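Local coordinates for amino acid ABC transporter, periplasmic amino acid-binding protein, putative (Streptococcus pneumoniae, PDB 4I62) that binds L-arginine and probably delivers it to an amino acid ABC transporter as the substrate-binding component of the uptake system, at residues V43-N46 against F52-Q55; S67-A72 against L83-M88; D91-S96 against D103-G108; S107-T112 against F119-P124. All coordinates share one frame; numbering follows the deposited sequence. Where two conformers were deposited one is given.

How the interactions relate
Interactions 1 to 3 come in series along the chain and interaction 4 begins where interaction 3 ends, all in one lobe of a type II periplasmic-binding-protein fold. Interactions 1, 2 and 3 share the parallel sheet in which strand 40-45 runs between strands 82-87 and 104-105. Centre to centre, interactions 1 and 2 are about 6 Å apart; interaction 3 lies about 9 Å from the first and 10 Å from the second; interaction 4 lies about 10 Å from interaction 3. Interaction 1 binds the arginine guanidinium, interactions 3 and 4 both ligand ends through S107 and G108, S110 adding amino and carboxylate bonds; interaction 2 packs helix 67-79 against the sheet.

Interaction 1. Residues V43-N46 against F52-Q55; sequences VALN and FEYQ. With ARG (arginine), chain B.
N46 and E53 bring the backbones closest, with their CA atoms 7.1 Å apart, where the end of strand 40-45 passes the approach to strand 54-58; the strands belong to different sheets, and side chains bridge the gap. The L45 and E53 side chains run antiparallel alongside each other, L45 CD1 3.8 Å from E53 CB. I69 of helix 67-79 touches the same methylene, next to L45. E53 CG lies 3.3 Å from N46 O, so the aliphatic part of the glutamate packs against the carbonyl at the strand end. Its CG is tucked between the backbone N and carbonyl carbon (chi1 49°), and a bend at chi2 (-86°) turns the carboxylate into the pocket.

The guanidinium of the bound arginine ties the segments together. Its NH1 donates to the backbone N46 O at 2.9 Å and also to E53 OE2 at 3.0 Å. Its NH2 donates to the side-chain N46 OD1, again at 2.9 Å, which N46 presents with CG trans to the backbone N (chi1 171°). That amide has further partners: ND2 is bonded to M88 O, and OD1 also to Q156 NE2.

Three acceptors from two segments thus read the end of the ligand, one of them a carboxylate that would favour a positive charge. E53 OE1 also lies close to D68 OD2, so the two acids may share a proton, leaving OE2 directed at the guanidinium.

Interaction 2. Residues S67-A72 against L83-M88; sequences SDIELA and LELSPM
I69 and A72, one helical turn apart, rest on L85 and L83 in the second half of a beta-alpha-beta crossover: the chain leaves strand 40-45, passes a hairpin, runs through helix 67-79 and returns as the neighbouring parallel strand 82-87. The segment axes approach to 10.1 Å and run roughly antiparallel, at 143°. L83 and L85, alternate residues, face the helix.

L83 holds CG opposite its backbone N (chi1 176°), which carries both methyls to A72. L85, two residues on, has CG swung beside the backbone N instead (chi1 -59°), and its CD1 meets I69 CG1 more loosely, at 4.3 Å. I64 of strand 61-65 touches both I69 and L85 and closes this end of the cluster. I69 also touches L45 of the central strand, so the helix covers both the edge strand and its neighbour. The small A72 permits the close fit at the other end: its CB sits above the fork of L83, 3.9 Å from both CD1 and CD2.

Interaction 3. Residues D91-S96 against D103-G108; sequences DNVLAS and DLAISG. With ARG (arginine), chain B.
This is a buried apolar contact between helix 90-98 and strand 104-105, outermost in the three-stranded parallel sheet, and it continues directly into the arginine pocket. V93 and A105 form its centre: V93 CG1 lies only 3.5 Å from A105 CB, a tight meeting of two methyls. V93 holds CG1 opposite its backbone N (chi1 164°), which lowers this branch onto the strand, and the same methyl is 4.3 Å from S107 CB. L94 comes in beside V93, its CD2 4.1 Å from A105 CB, and leans also on A230 of strand 226-232, to which A105 is hydrogen-bonded by its backbone. A105 is thus covered by two neighbouring helix residues.

The segments are the second half of a beta-alpha-beta unit, strand 82-87 to helix 90-98 to strand 104-105, which passes over the central strand 40-45. Successive side chains alternate: A105 and S107 turn to helix 90-98, whereas I106 starts away from this helix, and its side chain touches L71, A72 and I75 of helix 67-79.

At S107 and G108 the backbone becomes a binding surface. S107 O accepts two bonds from the bound arginine, from NE at 2.9 Å and NH1 at 3.2 Å, and S107 OG accepts another from NH1 at 3.1 Å. That hydroxyl is fixed by a bond with N46 N of the adjacent strand. G108, with a positive phi of 61°, turns the chain; its O receives the ligand's backbone N at 2.8 Å, while its own N bonds D68 OD2.

Interaction 4. Residues S107-T112 against F119-P124; sequences SGVSKT and FDFSTP. With ARG (arginine), chain B.
K111 and F121 make the main apolar contact, a CH-pi interaction in which K111 CG sits over one face of the ring, 4.0 Å from the F121 centroid and 13° off the ring normal. The lysine chain runs antiparallel to the phenylalanine across its face. V109 takes the edge instead: its CG1 lies near the ring plane, 4.0 Å from F121 CE1, and V109 stands roughly perpendicular to the F121 side chain. R115 and S116 of helix 113-116 and A228 of strand 226-232 touch the ring as well.

A single water joins the segments. The lysine chain bends at chi3 (57°) and carries NZ beyond the ring to this water, which accepts from K111 NZ at 2.8 Å and donates to S122 O at 2.7 Å. Within 119-124, S122 OG donates to T123 O at 2.8 Å, from above the carbonyl plane, and is also bonded to V229 N.

Both segments pair by backbone with strand 226-232, V109 and K111 through A228 and S226, D120 and S122 through M231 and V229, strand 119-121 running antiparallel to it. In this type II periplasmic-binding-protein fold, loop 107-112 lines the ligand pocket and leads into helix 113-116, where T112 is the N-cap and its OG1 bonds R115 N.

Ligand bonds come from the far side of the loop. S110 N donates to the carboxylate O of the bound arginine at 2.8 Å and almost straight, at 173°. S110 OG accepts from the ligand N, also at 2.8 Å, and is hydrogen-bonded to D225 OD1. R115 NH1 bonds both the ligand and S110 O.

Interaction 1. Residues V43-N46 against F52-Q55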
loop_
_atom_site.group_PDB
_atom_site.type_symbol
_atom_site.label_atom_id
_atom_site.label_comp_id
_atom_site.label_asym_id
_atom_site.label_seq_id
_atom_site.Cartn_x
_atom_site.Cartn_y
_atom_site.Cartn_z
ATOM N N VAL A 43 -2.115 -1.855 -14.910
ATOM C CA VAL A 43 -1.572 -1.763 -13.545
ATOM C C VAL A 43 -2.605 -2.255 -12.536
ATOM O O VAL A 43 -3.688 -1.683 -12.409
ATOM C CB VAL A 43 -1.194 -0.302 -13.241
ATOM C CG1 VAL A 43 -0.726 -0.147 -11.772
ATOM C CG2 VAL A 43 -0.066 0.194 -14.182
ATOM N N ALA A 44 -2.230 -3.297 -11.825
ATOM C CA ALA A 44 -3.065 -3.847 -10.739
ATOM C C ALA A 44 -2.842 -3.081 -9.449
ATOM O O ALA A 44 -1.690 -2.793 -9.084
ATOM C CB ALA A 44 -2.763 -5.320 -10.533
ATOM N N LEU A 45 -3.926 -2.801 -8.731
ATOM C CA LEU A 45 -3.817 -2.083 -7.473
ATOM C C LEU A 45 -5.109 -2.244 -6.659
ATOM O O LEU A 45 -6.165 -2.575 -7.205
ATOM C CB LEU A 45 -3.477 -0.607 -7.669
ATOM C CG LEU A 45 -4.580 0.313 -8.183
ATOM C CD1 LEU A 45 -4.056 1.724 -8.252
ATOM C CD2 LEU A 45 -5.269 -0.069 -9.487
ATOM N N ASN A 46 -5.013 -1.971 -5.362
ATOM C CA ASN A 46 -6.168 -1.992 -4.468
ATOM C C ASN A 46 -6.383 -0.584 -3.913
ATOM O O ASN A 46 -5.621 -0.145 -3.031
ATOM C CB ASN A 46 -5.904 -2.976 -3.340
ATOM C CG ASN A 46 -6.960 -2.876 -2.261
ATOM O OD1 ASN A 46 -6.655 -2.601 -1.081
ATOM N ND2 ASN A 46 -8.213 -3.014 -2.665
ATOM N N PHE A 52 -1.337 6.508 -1.342
ATOM C CA PHE A 52 -0.800 5.824 -2.531
ATOM C C PHE A 52 -1.871 5.561 -3.587
ATOM O O PHE A 52 -1.688 5.882 -4.783
ATOM C CB PHE A 52 -0.056 4.561 -2.088
ATOM C CG PHE A 52 1.080 4.893 -1.176
ATOM C CD1 PHE A 52 2.263 5.406 -1.705
ATOM C CD2 PHE A 52 0.924 4.843 0.210
ATOM C CE1 PHE A 52 3.284 5.819 -0.875
ATOM C CE2 PHE A 52 1.949 5.277 1.039
ATOM C CZ PHE A 52 3.120 5.762 0.497
ATOM N N GLU A 53 -3.002 4.979 -3.180
ATOM C CA GLU A 53 -4.162 4.813 -4.076
ATOM C C GLU A 53 -5.421 4.793 -3.224
ATOM O O GLU A 53 -5.466 4.096 -2.203
ATOM C CB GLU A 53 -4.062 3.554 -4.940
ATOM C CG GLU A 53 -3.704 2.280 -4.176
ATOM C CD GLU A 53 -2.220 2.074 -3.997
ATOM O OE1 GLU A 53 -1.497 2.552 -4.934
ATOM O OE2 GLU A 53 -1.754 1.438 -3.012
ATOM N N TYR A 54 -6.443 5.515 -3.663
ATOM C CA TYR A 54 -7.675 5.596 -2.893
ATOM C C TYR A 54 -8.766 6.084 -3.826
ATOM O O TYR A 54 -8.520 6.518 -4.957
ATOM C CB TYR A 54 -7.496 6.506 -1.664
ATOM C CG TYR A 54 -7.093 7.951 -1.947
ATOM C CD1 TYR A 54 -5.749 8.271 -2.173
ATOM C CD2 TYR A 54 -8.038 8.991 -1.951
ATOM C CE1 TYR A 54 -5.355 9.566 -2.375
ATOM C CE2 TYR A 54 -7.642 10.296 -2.191
ATOM C CZ TYR A 54 -6.308 10.576 -2.397
ATOM O OH TYR A 54 -5.886 11.870 -2.626
ATOM N N GLN A 55 -9.997 5.998 -3.334
ATOM C CA GLN A 55 -11.155 6.502 -4.062
ATOM C C GLN A 55 -11.523 7.871 -3.545
ATOM O O GLN A 55 -11.699 8.067 -2.326
ATOM C CB GLN A 55 -12.354 5.565 -3.931
ATOM C CG GLN A 55 -12.157 4.192 -4.545
ATOM C CD GLN A 55 -13.428 3.372 -4.507
ATOM O OE1 GLN A 55 -14.337 3.583 -5.310
ATOM N NE2 GLN A 55 -13.508 2.446 -3.565
HETATM N N ARG B . 2.906 -2.747 2.019
HETATM C CA ARG B . 2.028 -3.901 2.347
HETATM C C ARG B . 2.361 -5.117 1.487
HETATM O O ARG B . 2.998 -4.958 0.424
HETATM C CB ARG B . 0.563 -3.513 2.272
HETATM C CG ARG B . 0.159 -2.922 0.920
HETATM C CD ARG B . -1.345 -2.814 0.774
HETATM N NE ARG B . -1.674 -1.980 -0.367
HETATM C CZ ARG B . -2.894 -1.713 -0.786
HETATM N NH1 ARG B . -3.072 -0.944 -1.855
HETATM N NH2 ARG B . -3.944 -2.221 -0.143
HETATM O OXT ARG B . 1.917 -6.244 1.886
#

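Interaction 2. Residues S67-A72 against L83-M88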
loop_
_atom_site.group_PDB
_atom_site.type_symbol
_atom_site.label_atom_id
_atom_site.label_comp_id
_atom_site.label_asym_id
_atom_site.label_seq_id
_atom_site.Cartn_x
_atom_site.Cartn_y
_atom_site.Cartn_z
ATOM N N SER A 67 -0.709 8.914 -5.239
ATOM C CA SER A 67 0.648 9.049 -5.738
ATOM C C SER A 67 1.085 7.875 -6.606
ATOM O O SER A 67 1.890 8.064 -7.524
ATOM C CB SER A 67 1.622 9.252 -4.585
ATOM O OG SER A 67 1.591 8.175 -3.673
ATOM N N ASP A 68 0.573 6.664 -6.352
ATOM C CA ASP A 68 0.926 5.525 -7.183
ATOM C C ASP A 68 0.254 5.648 -8.556
ATOM O O ASP A 68 0.772 5.128 -9.547
ATOM C CB ASP A 68 0.457 4.196 -6.553
ATOM C CG ASP A 68 1.432 3.603 -5.541
ATOM O OD1 ASP A 68 2.581 4.066 -5.445
ATOM O OD2 ASP A 68 1.030 2.602 -4.882
ATOM N N ILE A 69 -0.909 6.305 -8.628
ATOM C CA ILE A 69 -1.561 6.531 -9.918
ATOM C C ILE A 69 -0.697 7.520 -10.723
ATOM O O ILE A 69 -0.497 7.347 -11.933
ATOM C CB ILE A 69 -3.005 7.075 -9.756
ATOM C CG1 ILE A 69 -3.969 6.003 -9.278
ATOM C CG2 ILE A 69 -3.521 7.637 -11.076
ATOM C CD1 ILE A 69 -3.697 5.355 -7.960
ATOM N N GLU A 70 -0.168 8.557 -10.066
ATOM C CA GLU A 70 0.714 9.497 -10.764
ATOM C C GLU A 70 2.007 8.821 -11.220
ATOM O O GLU A 70 2.492 9.099 -12.325
ATOM C CB GLU A 70 0.960 10.712 -9.871
ATOM C CG GLU A 70 -0.320 11.476 -9.540
ATOM C CD GLU A 70 -1.049 11.937 -10.788
ATOM O OE1 GLU A 70 -0.393 12.566 -11.641
ATOM O OE2 GLU A 70 -2.261 11.677 -10.945
ATOM N N LEU A 71 2.567 7.933 -10.405
ATOM C CA LEU A 71 3.720 7.143 -10.815
ATOM C C LEU A 71 3.376 6.285 -12.025
ATOM O O LEU A 71 4.132 6.228 -13.000
ATOM C CB LEU A 71 4.189 6.280 -9.657
ATOM C CG LEU A 71 5.340 5.299 -9.909
ATOM C CD1 LEU A 71 6.580 5.979 -10.489
ATOM C CD2 LEU A 71 5.700 4.513 -8.663
ATOM N N ALA A 72 2.215 5.627 -11.989
ATOM C CA ALA A 72 1.769 4.795 -13.109
ATOM C C ALA A 72 1.643 5.612 -14.405
ATOM O O ALA A 72 2.016 5.164 -15.461
ATOM C CB ALA A 72 0.438 4.124 -12.767
ATOM N N LEU A 83 -2.465 4.256 -20.075
ATOM C CA LEU A 83 -2.576 3.599 -18.768
ATOM C C LEU A 83 -3.968 2.995 -18.562
ATOM O O LEU A 83 -4.970 3.655 -18.785
ATOM C CB LEU A 83 -2.319 4.615 -17.669
ATOM C CG LEU A 83 -2.501 4.112 -16.227
ATOM C CD1 LEU A 83 -1.533 2.975 -15.930
ATOM C CD2 LEU A 83 -2.323 5.233 -15.255
ATOM N N GLU A 84 -4.016 1.736 -18.137
ATOM C CA GLU A 84 -5.282 1.092 -17.766
ATOM C C GLU A 84 -5.145 0.574 -16.340
ATOM O O GLU A 84 -4.269 -0.250 -16.055
ATOM C CB GLU A 84 -5.584 -0.063 -18.718
ATOM C CG GLU A 84 -6.869 -0.757 -18.420
ATOM C CD GLU A 84 -7.162 -1.894 -19.383
ATOM O OE1 GLU A 84 -7.250 -1.630 -20.594
ATOM O OE2 GLU A 84 -7.290 -3.056 -18.928
ATOM N N LEU A 85 -5.982 1.070 -15.429
ATOM C CA LEU A 85 -6.003 0.552 -14.078
ATOM C C LEU A 85 -6.833 -0.697 -13.968
ATOM O O LEU A 85 -7.857 -0.836 -14.636
ATOM C CB LEU A 85 -6.535 1.594 -13.121
ATOM C CG LEU A 85 -5.765 2.893 -13.052
ATOM C CD1 LEU A 85 -6.409 3.839 -12.044
ATOM C CD2 LEU A 85 -4.265 2.676 -12.764
ATOM N N SER A 86 -6.407 -1.598 -13.092
ATOM C CA SER A 86 -7.136 -2.828 -12.832
ATOM C C SER A 86 -7.333 -2.941 -11.333
ATOM O O SER A 86 -6.514 -3.545 -10.609
ATOM C CB SER A 86 -6.330 -4.014 -13.345
ATOM O OG SER A 86 -7.109 -5.198 -13.318
ATOM N N PRO A 87 -8.373 -2.292 -10.806
ATOM C CA PRO A 87 -8.596 -2.350 -9.355
ATOM C C PRO A 87 -9.084 -3.720 -8.913
ATOM O O PRO A 87 -9.890 -4.350 -9.612
ATOM C CB PRO A 87 -9.649 -1.271 -9.102
ATOM C CG PRO A 87 -10.388 -1.118 -10.395
ATOM C CD PRO A 87 -9.385 -1.461 -11.490
ATOM N N MET A 88 -8.644 -4.139 -7.729
ATOM C CA MET A 88 -8.993 -5.445 -7.219
ATOM C C MET A 88 -8.634 -5.511 -5.751
ATOM O O MET A 88 -8.017 -4.595 -5.220
ATOM C CB MET A 88 -8.281 -6.516 -8.028
ATOM C CG MET A 88 -6.766 -6.469 -7.885
ATOM S SD MET A 88 -5.892 -7.620 -8.980
ATOM C CE MET A 88 -6.223 -6.961 -10.588
#

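Interaction 3. Residues D91-S96 against D103-G108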
loop_
_atom_site.group_PDB
_atom_site.type_symbol
_atom_site.label_atom_id
_atom_site.label_comp_id
_atom_site.label_asym_id
_atom_site.label_seq_id
_atom_site.Cartn_x
_atom_site.Cartn_y
_atom_site.Cartn_z
ATOM N N ASP A 91 -5.236 -8.822 -1.921
ATOM C CA ASP A 91 -4.908 -10.252 -1.880
ATOM C C ASP A 91 -4.699 -10.831 -3.280
ATOM O O ASP A 91 -4.082 -11.887 -3.424
ATOM C CB ASP A 91 -6.026 -11.022 -1.128
ATOM C CG ASP A 91 -5.536 -12.302 -0.480
ATOM O OD1 ASP A 91 -4.347 -12.374 -0.094
ATOM O OD2 ASP A 91 -6.353 -13.231 -0.348
ATOM N N ASN A 92 -5.292 -10.187 -4.303
ATOM C CA ASN A 92 -5.214 -10.687 -5.675
ATOM C C ASN A 92 -4.221 -9.931 -6.578
ATOM O O ASN A 92 -3.988 -10.339 -7.755
ATOM C CB ASN A 92 -6.607 -10.669 -6.312
ATOM C CG ASN A 92 -7.596 -11.582 -5.590
ATOM O OD1 ASN A 92 -8.801 -11.289 -5.514
ATOM N ND2 ASN A 92 -7.097 -12.649 -5.046
ATOM N N VAL A 93 -3.653 -8.835 -6.078
ATOM C CA VAL A 93 -2.809 -7.958 -6.906
ATOM C C VAL A 93 -1.566 -8.663 -7.452
ATOM O O VAL A 93 -1.315 -8.679 -8.684
ATOM C CB VAL A 93 -2.443 -6.690 -6.114
ATOM C CG1 VAL A 93 -1.277 -5.940 -6.729
ATOM C CG2 VAL A 93 -3.633 -5.791 -6.014
ATOM N N LEU A 94 -0.782 -9.278 -6.579
ATOM C CA LEU A 94 0.419 -9.935 -7.061
ATOM C C LEU A 94 0.117 -11.135 -7.945
ATOM O O LEU A 94 0.784 -11.342 -8.982
ATOM C CB LEU A 94 1.351 -10.282 -5.902
ATOM C CG LEU A 94 2.003 -9.076 -5.241
ATOM C CD1 LEU A 94 2.739 -9.447 -3.961
ATOM C CD2 LEU A 94 2.935 -8.314 -6.238
ATOM N N ALA A 95 -0.894 -11.906 -7.581
ATOM C CA ALA A 95 -1.275 -13.060 -8.398
ATOM C C ALA A 95 -1.612 -12.639 -9.825
ATOM O O ALA A 95 -1.315 -13.365 -10.775
ATOM C CB ALA A 95 -2.445 -13.779 -7.762
ATOM N N SER A 96 -2.222 -11.473 -9.977
ATOM C CA SER A 96 -2.617 -11.004 -11.300
ATOM C C SER A 96 -1.409 -10.668 -12.153
ATOM O O SER A 96 -1.426 -10.862 -13.371
ATOM C CB SER A 96 -3.538 -9.799 -11.183
ATOM O OG SER A 96 -4.712 -10.196 -10.512
ATOM N N ASP A 103 0.314 -6.029 -16.037
ATOM C CA ASP A 103 1.734 -5.875 -16.349
ATOM C C ASP A 103 2.583 -5.468 -15.143
ATOM O O ASP A 103 3.739 -5.896 -15.022
ATOM C CB ASP A 103 1.890 -4.810 -17.431
ATOM C CG ASP A 103 1.154 -5.182 -18.696
ATOM O OD1 ASP A 103 1.334 -6.331 -19.161
ATOM O OD2 ASP A 103 0.356 -4.362 -19.216
ATOM N N LEU A 104 2.026 -4.619 -14.281
ATOM C CA LEU A 104 2.729 -4.116 -13.094
ATOM C C LEU A 104 1.763 -4.147 -11.930
ATOM O O LEU A 104 0.564 -3.962 -12.134
ATOM C CB LEU A 104 3.192 -2.652 -13.268
ATOM C CG LEU A 104 4.159 -2.375 -14.400
ATOM C CD1 LEU A 104 4.413 -0.872 -14.499
ATOM C CD2 LEU A 104 5.481 -3.153 -14.213
ATOM N N ALA A 105 2.314 -4.309 -10.733
ATOM C CA ALA A 105 1.588 -3.980 -9.507
ATOM C C ALA A 105 2.211 -2.708 -8.961
ATOM O O ALA A 105 3.403 -2.701 -8.623
ATOM C CB ALA A 105 1.692 -5.091 -8.475
ATOM N N ILE A 106 1.405 -1.651 -8.885
ATOM C CA ILE A 106 1.829 -0.395 -8.262
ATOM C C ILE A 106 0.745 -0.116 -7.214
ATOM O O ILE A 106 -0.318 0.431 -7.532
ATOM C CB ILE A 106 1.972 0.786 -9.257
ATOM C CG1 ILE A 106 2.807 0.370 -10.476
ATOM C CG2 ILE A 106 2.618 1.957 -8.521
ATOM C CD1 ILE A 106 2.951 1.485 -11.528
ATOM N N SER A 107 1.008 -0.556 -5.979
ATOM C CA SER A 107 -0.075 -0.661 -5.020
ATOM C C SER A 107 0.473 -0.640 -3.596
ATOM O O SER A 107 -0.011 -1.393 -2.722
ATOM C CB SER A 107 -0.897 -1.932 -5.275
ATOM O OG SER A 107 -2.160 -1.939 -4.595
ATOM N N GLY A 108 1.494 0.179 -3.361
ATOM C CA GLY A 108 2.126 0.207 -2.048
ATOM C C GLY A 108 2.727 -1.142 -1.676
ATOM O O GLY A 108 2.684 -1.536 -0.512
HETATM N N ARG B . 2.906 -2.747 2.019
HETATM C CA ARG B . 2.028 -3.901 2.347
HETATM C C ARG B . 2.361 -5.117 1.487
HETATM O O ARG B . 2.998 -4.958 0.424
HETATM C CB ARG B . 0.563 -3.513 2.272
HETATM C CG ARG B . 0.159 -2.922 0.920
HETATM C CD ARG B . -1.345 -2.814 0.774
HETATM N NE ARG B . -1.674 -1.980 -0.367
HETATM C CZ ARG B . -2.894 -1.713 -0.786
HETATM N NH1 ARG B . -3.072 -0.944 -1.855
HETATM N NH2 ARG B . -3.944 -2.221 -0.143
HETATM O OXT ARG B . 1.917 -6.244 1.886
#

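Interaction 4. Residues S107-T112 against F119-P124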
loop_
_atom_site.group_PDB
_atom_site.type_symbol
_atom_site.label_atom_id
_atom_site.label_comp_id
_atom_site.label_asym_id
_atom_site.label_seq_id
_atom_site.Cartn_x
_atom_site.Cartn_y
_atom_site.Cartn_z
ATOM N N SER A 107 1.008 -0.556 -5.979
ATOM C CA SER A 107 -0.075 -0.661 -5.020
ATOM C C SER A 107 0.473 -0.640 -3.596
ATOM O O SER A 107 -0.011 -1.393 -2.722
ATOM C CB SER A 107 -0.897 -1.932 -5.275
ATOM O OG SER A 107 -2.160 -1.939 -4.595
ATOM N N GLY A 108 1.494 0.179 -3.361
ATOM C CA GLY A 108 2.126 0.207 -2.048
ATOM C C GLY A 108 2.727 -1.142 -1.676
ATOM O O GLY A 108 2.684 -1.536 -0.512
ATOM N N VAL A 109 3.316 -1.825 -2.651
ATOM C CA VAL A 109 3.808 -3.193 -2.463
ATOM C C VAL A 109 5.198 -3.226 -1.831
ATOM O O VAL A 109 6.165 -2.676 -2.417
ATOM C CB VAL A 109 3.851 -3.968 -3.803
ATOM C CG1 VAL A 109 4.377 -5.375 -3.606
ATOM C CG2 VAL A 109 2.504 -3.991 -4.464
ATOM N N SER A 110 5.323 -3.840 -0.664
ATOM C CA SER A 110 6.600 -4.007 -0.029
ATOM C C SER A 110 7.417 -5.109 -0.680
ATOM O O SER A 110 6.935 -6.216 -0.978
ATOM C CB SER A 110 6.365 -4.434 1.421
ATOM O OG SER A 110 5.615 -3.463 2.156
ATOM N N LYS A 111 8.729 -4.864 -0.833
ATOM C CA LYS A 111 9.625 -5.974 -1.199
ATOM C C LYS A 111 9.795 -6.960 -0.061
ATOM O O LYS A 111 9.926 -6.576 1.117
ATOM C CB LYS A 111 11.026 -5.497 -1.513
ATOM C CG LYS A 111 11.026 -4.614 -2.641
ATOM C CD LYS A 111 12.438 -4.157 -3.001
ATOM C CE LYS A 111 13.368 -5.311 -3.287
ATOM N NZ LYS A 111 14.780 -4.814 -3.526
ATOM N N THR A 112 9.781 -8.233 -0.387
ATOM C CA THR A 112 10.162 -9.245 0.597
ATOM C C THR A 112 10.986 -10.304 -0.108
ATOM O O THR A 112 10.950 -10.405 -1.331
ATOM C CB THR A 112 8.957 -9.933 1.230
ATOM O OG1 THR A 112 8.314 -10.742 0.252
ATOM C CG2 THR A 112 7.960 -8.947 1.834
ATOM N N PHE A 119 8.872 -12.451 -8.309
ATOM C CA PHE A 119 8.737 -11.195 -9.054
ATOM C C PHE A 119 10.058 -10.462 -9.249
ATOM O O PHE A 119 10.957 -10.547 -8.409
ATOM C CB PHE A 119 7.749 -10.246 -8.330
ATOM C CG PHE A 119 6.370 -10.834 -8.177
ATOM C CD1 PHE A 119 5.488 -10.847 -9.258
ATOM C CD2 PHE A 119 5.971 -11.410 -6.992
ATOM C CE1 PHE A 119 4.215 -11.438 -9.145
ATOM C CE2 PHE A 119 4.716 -11.993 -6.872
ATOM C CZ PHE A 119 3.833 -12.008 -7.947
ATOM N N ASP A 120 10.163 -9.738 -10.356
ATOM C CA ASP A 120 11.140 -8.663 -10.489
ATOM C C ASP A 120 10.529 -7.485 -9.712
ATOM O O ASP A 120 9.304 -7.233 -9.766
ATOM C CB ASP A 120 11.320 -8.231 -11.963
ATOM C CG ASP A 120 12.434 -8.969 -12.706
ATOM O OD1 ASP A 120 12.933 -10.014 -12.209
ATOM O OD2 ASP A 120 12.781 -8.483 -13.826
ATOM N N PHE A 121 11.388 -6.734 -9.028
ATOM C CA PHE A 121 10.973 -5.488 -8.428
ATOM C C PHE A 121 11.774 -4.341 -8.992
ATOM O O PHE A 121 12.978 -4.451 -9.242
ATOM C CB PHE A 121 11.188 -5.492 -6.906
ATOM C CG PHE A 121 10.115 -6.211 -6.127
ATOM C CD1 PHE A 121 8.905 -5.597 -5.935
ATOM C CD2 PHE A 121 10.327 -7.460 -5.580
ATOM C CE1 PHE A 121 7.907 -6.214 -5.175
ATOM C CE2 PHE A 121 9.318 -8.089 -4.830
ATOM C CZ PHE A 121 8.116 -7.458 -4.633
ATOM N N SER A 122 11.122 -3.209 -9.141
ATOM C CA SER A 122 11.837 -1.970 -9.375
ATOM C C SER A 122 12.749 -1.636 -8.213
ATOM O O SER A 122 12.649 -2.220 -7.104
ATOM C CB SER A 122 10.856 -0.811 -9.568
ATOM O OG SER A 122 10.236 -0.436 -8.350
ATOM N N THR A 123 13.626 -0.668 -8.437
ATOM C CA THR A 123 14.297 -0.012 -7.339
ATOM C C THR A 123 13.216 0.547 -6.374
ATOM O O THR A 123 12.106 0.879 -6.788
ATOM C CB THR A 123 15.178 1.097 -7.893
ATOM O OG1 THR A 123 16.144 1.486 -6.920
ATOM C CG2 THR A 123 14.391 2.304 -8.278
ATOM N N PRO A 124 13.517 0.650 -5.077
ATOM C CA PRO A 124 12.466 1.104 -4.163
ATOM C C PRO A 124 12.115 2.565 -4.364
ATOM O O PRO A 124 12.997 3.393 -4.735
ATOM C CB PRO A 124 13.096 0.937 -2.773
ATOM C CG PRO A 124 14.245 0.022 -2.955
ATOM C CD PRO A 124 14.677 0.070 -4.379
HETATM N N ARG B . 2.906 -2.747 2.019
HETATM C CA ARG B . 2.028 -3.901 2.347
HETATM C C ARG B . 2.361 -5.117 1.487
HETATM O O ARG B . 2.998 -4.958 0.424
HETATM C CB ARG B . 0.563 -3.513 2.272
HETATM C CG ARG B . 0.159 -2.922 0.920
HETATM C CD ARG B . -1.345 -2.814 0.774
HETATM N NE ARG B . -1.674 -1.980 -0.367
HETATM C CZ ARG B . -2.894 -1.713 -0.786
HETATM N NH1 ARG B . -3.072 -0.944 -1.855
HETATM N NH2 ARG B . -3.944 -2.221 -0.143
HETATM O OXT ARG B . 1.917 -6.244 1.886
HETATM O O HOH W 1 14.702 -3.572 -5.994
#